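Long-range contacts in 6-carboxyhexanoate--coa ligase (Bacillus subtilis, PDB 5FLG), which is a ligase of the 6-carboxyhexanoate--CoA ligase family, bound in the model to phosphoaminophosphonic acid-adenylate ester, pimelic acid and magnesium: residues S148-P153 against L176-K181; L192-D197 against T216-Y221. One frame throughout, in Å; residues are numbered along the deposited sequence.

Contact 1 (S148-P153 against L176-K181); sequences SRMDWP and LALASK. With ANP (phosphoaminophosphonic acid-adenylate ester), chain D.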
loop_
_atom_site.group_PDB
_atom_site.type_symbol
_atom_site.label_atom_id
_atom_site.label_comp_id
_atom_site.label_asym_id
_atom_site.label_seq_id
_atom_site.Cartn_x
_atom_site.Cartn_y
_atom_site.Cartn_z
ATOM N N SER A 148 -3.690 -11.595 10.268
ATOM C CA SER A 148 -4.387 -10.760 9.351
ATOM C C SER A 148 -5.793 -11.325 9.062
ATOM O O SER A 148 -6.104 -12.456 9.436
ATOM C CB SER A 148 -3.551 -10.665 8.093
ATOM O OG SER A 148 -4.069 -9.706 7.213
ATOM N N ARG A 149 -6.619 -10.540 8.372
ATOM C CA ARG A 149 -7.896 -11.003 7.838
ATOM C C ARG A 149 -8.838 -11.377 8.940
ATOM O O ARG A 149 -9.509 -12.424 8.877
ATOM C CB ARG A 149 -7.695 -12.196 6.928
ATOM C CG ARG A 149 -6.986 -11.808 5.659
ATOM C CD ARG A 149 -6.757 -13.014 4.793
ATOM N NE ARG A 149 -6.160 -12.612 3.525
ATOM C CZ ARG A 149 -6.304 -13.295 2.402
ATOM N NH1 ARG A 149 -6.943 -14.472 2.411
ATOM N NH2 ARG A 149 -5.795 -12.808 1.283
ATOM N N MET A 150 -8.832 -10.568 9.994
ATOM C CA MET A 150 -9.851 -10.674 11.023
ATOM C C MET A 150 -10.427 -9.290 11.291
ATOM O O MET A 150 -9.753 -8.286 11.065
ATOM C CB MET A 150 -9.295 -11.264 12.291
ATOM C CG MET A 150 -8.354 -10.347 13.075
ATOM S SD MET A 150 -6.717 -10.271 12.348
ATOM C CE MET A 150 -5.772 -9.493 13.641
ATOM N N ASP A 151 -11.667 -9.232 11.751
ATOM C CA ASP A 151 -12.313 -7.929 12.056
ATOM C C ASP A 151 -13.602 -8.204 12.795
ATOM O O ASP A 151 -13.995 -9.376 12.965
ATOM C CB ASP A 151 -12.630 -7.209 10.756
ATOM C CG ASP A 151 -12.681 -5.661 10.900
ATOM O OD1 ASP A 151 -12.870 -5.153 12.022
ATOM O OD2 ASP A 151 -12.439 -4.982 9.884
ATOM N N TRP A 152 -14.260 -7.126 13.231
ATOM C CA TRP A 152 -15.403 -7.202 14.098
ATOM C C TRP A 152 -16.247 -5.980 13.756
ATOM O O TRP A 152 -15.859 -4.888 14.098
ATOM C CB TRP A 152 -14.930 -7.086 15.541
ATOM C CG TRP A 152 -15.963 -7.429 16.543
ATOM C CD1 TRP A 152 -17.308 -7.400 16.362
ATOM C CD2 TRP A 152 -15.756 -7.648 17.932
ATOM N NE1 TRP A 152 -17.946 -7.673 17.531
ATOM C CE2 TRP A 152 -17.011 -7.822 18.517
ATOM C CE3 TRP A 152 -14.633 -7.674 18.746
ATOM C CZ2 TRP A 152 -17.163 -8.225 19.834
ATOM C CZ3 TRP A 152 -14.791 -7.934 20.065
ATOM C CH2 TRP A 152 -16.046 -8.211 20.612
ATOM N N PRO A 153 -17.304 -6.164 12.965
ATOM C CA PRO A 153 -18.216 -5.075 12.630
ATOM C C PRO A 153 -18.577 -4.207 13.830
ATOM O O PRO A 153 -19.049 -4.702 14.893
ATOM C CB PRO A 153 -19.440 -5.797 12.068
ATOM C CG PRO A 153 -18.880 -7.102 11.520
ATOM C CD PRO A 153 -17.769 -7.478 12.453
ATOM N N LEU A 176 -9.243 -8.032 20.904
ATOM C CA LEU A 176 -10.125 -9.166 21.157
ATOM C C LEU A 176 -10.423 -9.921 19.856
ATOM O O LEU A 176 -10.566 -11.162 19.853
ATOM C CB LEU A 176 -11.386 -8.731 21.904
ATOM C CG LEU A 176 -12.367 -9.813 22.383
ATOM C CD1 LEU A 176 -11.686 -10.982 23.116
ATOM C CD2 LEU A 176 -13.417 -9.175 23.268
ATOM N N ALA A 177 -10.511 -9.205 18.738
ATOM C CA ALA A 177 -10.686 -9.893 17.463
ATOM C C ALA A 177 -9.485 -10.776 17.161
ATOM O O ALA A 177 -9.646 -11.950 16.721
ATOM C CB ALA A 177 -10.900 -8.929 16.335
ATOM N N LEU A 178 -8.290 -10.197 17.337
ATOM C CA LEU A 178 -7.058 -10.952 17.150
ATOM C C LEU A 178 -6.988 -12.169 18.057
ATOM O O LEU A 178 -6.685 -13.273 17.610
ATOM C CB LEU A 178 -5.841 -10.048 17.380
ATOM C CG LEU A 178 -4.490 -10.667 17.020
ATOM C CD1 LEU A 178 -3.460 -9.578 16.732
ATOM C CD2 LEU A 178 -4.013 -11.568 18.151
ATOM N N ALA A 179 -7.165 -11.927 19.356
ATOM C CA ALA A 179 -7.040 -12.952 20.320
ATOM C C ALA A 179 -8.032 -14.067 20.086
ATOM O O ALA A 179 -7.696 -15.216 20.312
ATOM C CB ALA A 179 -7.154 -12.439 21.727
ATOM N N SER A 180 -9.257 -13.722 19.705
ATOM C CA SER A 180 -10.237 -14.744 19.387
ATOM C C SER A 180 -9.857 -15.598 18.171
ATOM O O SER A 180 -9.999 -16.830 18.173
ATOM C CB SER A 180 -11.607 -14.100 19.192
ATOM O OG SER A 180 -11.990 -13.462 20.380
ATOM N N LYS A 181 -9.404 -14.954 17.110
ATOM C CA LYS A 181 -8.927 -15.719 15.976
ATOM C C LYS A 181 -7.768 -16.626 16.374
ATOM O O LYS A 181 -7.767 -17.819 16.058
ATOM C CB LYS A 181 -8.464 -14.824 14.839
ATOM C CG LYS A 181 -7.630 -15.591 13.834
ATOM C CD LYS A 181 -7.529 -14.910 12.486
ATOM C CE LYS A 181 -6.444 -15.575 11.674
ATOM N NZ LYS A 181 -6.367 -15.078 10.284
HETATM P PG ANP D . -1.131 0.103 16.629
HETATM O O1G ANP D . -1.298 1.222 15.638
HETATM O O2G ANP D . -0.641 0.588 17.965
HETATM O O3G ANP D . -2.300 -0.817 16.777
HETATM P PB ANP D . 0.292 -2.485 16.301
HETATM O O1B ANP D . -1.019 -3.128 16.020
HETATM O O2B ANP D . 1.555 -2.850 15.614
HETATM N N3B ANP D . 0.150 -0.799 15.946
HETATM P PA ANP D . -0.456 -2.905 19.048
HETATM O O1A ANP D . -0.213 -2.123 20.255
HETATM O O2A ANP D . -1.823 -3.078 18.449
HETATM O O3A ANP D . 0.593 -2.516 17.891
HETATM O "O5'" ANP D . 0.127 -4.404 19.421
HETATM C "C5'" ANP D . 1.198 -4.550 20.310
HETATM C "C4'" ANP D . 2.204 -5.550 19.734
HETATM O "O4'" ANP D . 1.523 -6.780 19.455
HETATM C "C3'" ANP D . 2.800 -5.070 18.420
HETATM O "O3'" ANP D . 4.018 -4.364 18.625
HETATM C "C2'" ANP D . 3.088 -6.356 17.701
HETATM O "O2'" ANP D . 4.302 -6.905 18.215
HETATM C "C1'" ANP D . 1.941 -7.214 18.154
HETATM N N9 ANP D . 0.871 -7.135 17.154
HETATM C C8 ANP D . -0.002 -6.092 16.918
HETATM N N7 ANP D . -0.896 -6.441 15.965
HETATM C C5 ANP D . -0.565 -7.705 15.557
HETATM C C6 ANP D . -1.043 -8.677 14.560
HETATM N N6 ANP D . -2.063 -8.405 13.741
HETATM N N1 ANP D . -0.433 -9.879 14.478
HETATM C C2 ANP D . 0.614 -10.179 15.255
HETATM N N3 ANP D . 1.081 -9.392 16.238
HETATM C C4 ANP D . 0.600 -8.129 16.339
#

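Contact 2 (L192-D197 against T216-Y221); sequences LCWSDD and TAMKEY. With MG (magnesium ion), chain F; ANP (phosphoaminophosphonic acid-adenylate ester), chain D; PML (pimelic acid), chain C.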
loop_
_atom_site.group_PDB
_atom_site.type_symbol
_atom_site.label_atom_id
_atom_site.label_comp_id
_atom_site.label_asym_id
_atom_site.label_seq_id
_atom_site.Cartn_x
_atom_site.Cartn_y
_atom_site.Cartn_z
ATOM N N LEU A 192 0.233 -14.073 25.231
ATOM C CA LEU A 192 0.581 -13.027 26.146
ATOM C C LEU A 192 0.797 -11.747 25.350
ATOM O O LEU A 192 1.506 -11.748 24.345
ATOM C CB LEU A 192 1.846 -13.419 26.873
ATOM C CG LEU A 192 2.526 -12.373 27.738
ATOM C CD1 LEU A 192 1.710 -12.028 28.982
ATOM C CD2 LEU A 192 3.893 -12.904 28.102
ATOM N N CYS A 193 0.205 -10.651 25.817
ATOM C CA CYS A 193 0.205 -9.421 25.059
ATOM C C CYS A 193 0.257 -8.193 25.958
ATOM O O CYS A 193 -0.433 -8.126 26.982
ATOM C CB CYS A 193 -1.036 -9.332 24.194
ATOM S SG CYS A 193 -1.296 -7.661 23.488
ATOM N N TRP A 194 1.097 -7.229 25.593
ATOM C CA TRP A 194 0.851 -5.835 26.005
ATOM C C TRP A 194 1.388 -4.873 24.968
ATOM O O TRP A 194 2.040 -5.274 24.008
ATOM C CB TRP A 194 1.376 -5.560 27.434
ATOM C CG TRP A 194 2.880 -5.658 27.606
ATOM C CD1 TRP A 194 3.790 -4.643 27.485
ATOM C CD2 TRP A 194 3.628 -6.814 28.001
ATOM N NE1 TRP A 194 5.069 -5.140 27.647
ATOM C CE2 TRP A 194 4.984 -6.434 28.072
ATOM C CE3 TRP A 194 3.279 -8.133 28.315
ATOM C CZ2 TRP A 194 6.000 -7.349 28.361
ATOM C CZ3 TRP A 194 4.271 -9.012 28.661
ATOM C CH2 TRP A 194 5.615 -8.625 28.680
ATOM N N SER A 195 0.942 -3.624 25.071
ATOM C CA SER A 195 1.090 -2.670 24.020
ATOM C C SER A 195 2.524 -2.188 23.927
ATOM O O SER A 195 3.184 -1.992 24.945
ATOM C CB SER A 195 0.167 -1.439 24.280
ATOM O OG SER A 195 0.167 -0.619 23.122
ATOM N N ASP A 196 2.951 -1.832 22.727
ATOM C CA ASP A 196 4.177 -1.050 22.556
ATOM C C ASP A 196 3.863 0.477 22.486
ATOM O O ASP A 196 4.769 1.270 22.265
ATOM C CB ASP A 196 4.941 -1.476 21.301
ATOM C CG ASP A 196 4.067 -1.420 20.025
ATOM O OD1 ASP A 196 2.822 -1.338 20.157
ATOM O OD2 ASP A 196 4.622 -1.456 18.898
ATOM N N ASP A 197 2.650 0.879 22.825
ATOM C CA ASP A 197 2.335 2.338 22.928
ATOM C C ASP A 197 2.780 2.917 24.297
ATOM O O ASP A 197 2.490 2.336 25.338
ATOM C CB ASP A 197 0.838 2.566 22.793
ATOM C CG ASP A 197 0.255 2.077 21.458
ATOM O OD1 ASP A 197 0.979 1.593 20.549
ATOM O OD2 ASP A 197 -0.991 2.096 21.359
ATOM N N THR A 216 -4.845 -4.835 33.994
ATOM C CA THR A 216 -4.948 -3.387 33.761
ATOM C C THR A 216 -3.623 -2.619 33.850
ATOM O O THR A 216 -3.507 -1.537 33.296
ATOM C CB THR A 216 -5.946 -2.714 34.703
ATOM O OG1 THR A 216 -5.550 -2.919 36.071
ATOM C CG2 THR A 216 -7.327 -3.230 34.451
ATOM N N ALA A 217 -2.601 -3.222 34.425
ATOM C CA ALA A 217 -1.271 -2.666 34.334
ATOM C C ALA A 217 -0.276 -3.772 34.042
ATOM O O ALA A 217 -0.098 -4.677 34.865
ATOM C CB ALA A 217 -0.902 -1.973 35.642
ATOM N N MET A 218 0.485 -3.618 32.957
ATOM C CA MET A 218 1.453 -4.665 32.550
ATOM C C MET A 218 2.844 -4.071 32.314
ATOM O O MET A 218 3.814 -4.791 32.037
ATOM C CB MET A 218 0.969 -5.368 31.279
ATOM C CG MET A 218 -0.209 -6.299 31.493
ATOM S SD MET A 218 0.294 -7.823 32.324
ATOM C CE MET A 218 0.838 -8.821 30.949
ATOM N N LYS A 219 2.913 -2.743 32.342
ATOM C CA LYS A 219 4.185 -2.025 32.206
ATOM C C LYS A 219 3.963 -0.584 32.674
ATOM O O LYS A 219 2.836 -0.216 32.971
ATOM C CB LYS A 219 4.599 -1.986 30.751
ATOM C CG LYS A 219 3.606 -1.239 29.872
ATOM C CD LYS A 219 4.265 -0.806 28.573
ATOM C CE LYS A 219 3.306 -0.039 27.690
ATOM N NZ LYS A 219 4.004 0.385 26.446
ATOM N N GLU A 220 4.997 0.251 32.598
ATOM C CA GLU A 220 4.901 1.636 33.065
ATOM C C GLU A 220 4.513 2.552 31.916
ATOM O O GLU A 220 4.933 2.350 30.783
ATOM C CB GLU A 220 6.230 2.116 33.661
ATOM C CG GLU A 220 6.694 1.352 34.891
ATOM C CD GLU A 220 5.874 1.621 36.148
ATOM O OE1 GLU A 220 4.930 2.434 36.121
ATOM O OE2 GLU A 220 6.151 0.975 37.179
ATOM N N TYR A 221 3.732 3.578 32.217
ATOM C CA TYR A 221 3.536 4.680 31.282
ATOM C C TYR A 221 4.845 5.183 30.703
ATOM O O TYR A 221 5.852 5.218 31.394
ATOM C CB TYR A 221 2.780 5.815 31.957
ATOM C CG TYR A 221 1.300 5.566 31.957
ATOM C CD1 TYR A 221 0.581 5.597 30.774
ATOM C CD2 TYR A 221 0.647 5.177 33.116
ATOM C CE1 TYR A 221 -0.757 5.283 30.750
ATOM C CE2 TYR A 221 -0.709 4.927 33.109
ATOM C CZ TYR A 221 -1.391 4.966 31.918
ATOM O OH TYR A 221 -2.717 4.653 31.885
HETATM MG MG MG F . 1.136 -0.194 19.216
HETATM P PG ANP D . -1.131 0.103 16.629
HETATM O O1G ANP D . -1.298 1.222 15.638
HETATM O O2G ANP D . -0.641 0.588 17.965
HETATM O O3G ANP D . -2.300 -0.817 16.777
HETATM P PB ANP D . 0.292 -2.485 16.301
HETATM O O1B ANP D . -1.019 -3.128 16.020
HETATM O O2B ANP D . 1.555 -2.850 15.614
HETATM N N3B ANP D . 0.150 -0.799 15.946
HETATM P PA ANP D . -0.456 -2.905 19.048
HETATM O O1A ANP D . -0.213 -2.123 20.255
HETATM O O2A ANP D . -1.823 -3.078 18.449
HETATM O O3A ANP D . 0.593 -2.516 17.891
HETATM O "O5'" ANP D . 0.127 -4.404 19.421
HETATM C "C5'" ANP D . 1.198 -4.550 20.310
HETATM C "C4'" ANP D . 2.204 -5.550 19.734
HETATM O "O4'" ANP D . 1.523 -6.780 19.455
HETATM C "C3'" ANP D . 2.800 -5.070 18.420
HETATM O "O3'" ANP D . 4.018 -4.364 18.625
HETATM C "C2'" ANP D . 3.088 -6.356 17.701
HETATM O "O2'" ANP D . 4.302 -6.905 18.215
HETATM C "C1'" ANP D . 1.941 -7.214 18.154
HETATM N N9 ANP D . 0.871 -7.135 17.154
HETATM C C8 ANP D . -0.002 -6.092 16.918
HETATM N N7 ANP D . -0.896 -6.441 15.965
HETATM C C5 ANP D . -0.565 -7.705 15.557
HETATM C C6 ANP D . -1.043 -8.677 14.560
HETATM N N6 ANP D . -2.063 -8.405 13.741
HETATM N N1 ANP D . -0.433 -9.879 14.478
HETATM C C2 ANP D . 0.614 -10.179 15.255
HETATM N N3 ANP D . 1.081 -9.392 16.238
HETATM C C4 ANP D . 0.600 -8.129 16.339
HETATM C C1 PML C . -7.273 -4.341 26.118
HETATM O O11 PML C . -8.052 -5.317 26.370
HETATM O O12 PML C . -7.524 -3.172 26.577
HETATM C C2 PML C . -5.860 -4.702 25.620
HETATM C C3 PML C . -5.386 -4.057 24.328
HETATM C C4 PML C . -3.865 -3.822 24.277
HETATM C C5 PML C . -3.178 -4.349 23.031
HETATM C C6 PML C . -2.250 -3.350 22.346
HETATM C C7 PML C . -2.988 -2.086 21.901
HETATM O O71 PML C . -3.948 -2.192 21.102
HETATM O O72 PML C . -2.545 -0.963 22.250
HETATM O O HOH W 1 2.587 0.111 17.193
#

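Contact 1 (S148-P153 against L176-K181)
K181 and S148 make the one hydrogen bond across this contact, in which helix 170-184 packs against the short edge strand 150-151 of a small parallel sheet. K181 NZ donates to S148 O at 2.8 Å, and the C=O...N angle of 171° places the ammonium almost straight ahead of the carbonyl. The lysine chain is extended beyond CG, which carries NZ from the helix to the loop before the strand. NZ also bonds to the backbone oxygens of Q248 and L245, so three carbonyls hold this buried ammonium.

The apolar contacts fall into two groups. M150 lies over the helix between K181 and L178. Its CB meets K181 CD at 4.1 Å, and its CG faces A177 CB at 4.4 Å. The chain then bends at chi2 (-77°), and CE reaches L178 CB at 3.8 Å. W152 packs nearer the helix start, where the edge of its ring meets L176. W152 CZ3 lies 3.7 Å from L176 CD2, and L176 CB sits in the plane of the ring. W152 NE1 bonds to N156 OD1, in the helix that follows.

The ligand is phosphoaminophosphonic acid-adenylate ester. M150 and L178 together form part of its pocket, on the side of the adenine. M150 CE is 3.9 Å from ligand N6, and L178 CD1 approaches ligand C6 at 3.4 Å.

Contact 2 (L192-D197 against T216-Y221)
K219 NZ binds two backbone oxygens of 192-197, where the end of strand 188-194 in the mixed sheet runs into a metal-binding turn. It donates to D197 O at 2.7 Å and to S195 O at 2.9 Å. Both bonds come from above the carbonyl planes, 56° and 44° out of them. T223 O is a third acceptor for this ammonium. K219 is extended beyond CG and reaches across from the loop after strand 211-215.

The turn is thus held through its backbone, while its side chains face the ligands. D196 OD1 and D197 OD1 each bind one and the same magnesium ion at 2.2 Å. Two oxygens of phosphoaminophosphonic acid-adenylate ester and a water also bind this metal. D197 OD2 forms a salt bridge with R171. S195 and D197 form an ST turn: S195 OG accepts from D197 N at 2.9 Å. This OG also lies near both ligands, 2.9 Å from pimelic acid O72.

Packing continues along the strand. W194 and M218 side chains cross at about a right angle, and M218 O lies over one face of the indole. M218 is bent at chi2 and chi3, which turns its methyl back to the strand. There CE touches W194 CE3 at 3.7 Å. The same methyl meets L192 CD1 at 3.9 Å, and this CD1 lies in plane at the indole edge.

In the fold
Contact 1 closes before contact 2 opens, and the chain runs from one to the other through helix 170-184 into strand 188-194. Their centres are 20 Å apart, and their nearest atoms come within about 7 Å without touching. Contact 1 joins the helix to the small parallel sheet, whose strand 250-252 also touches the helix. Contact 2 lies at the end of a strand inside the seven-stranded mixed sheet, beside the loop between strands 211-215 and 227-232. Both touch phosphoaminophosphonic acid-adenylate ester: contact 1 at its adenine, contact 2 at its ribose and phosphates, where it also binds a magnesium ion. The helix and the segment that continues the next strand thus both contribute to this ligand's pocket.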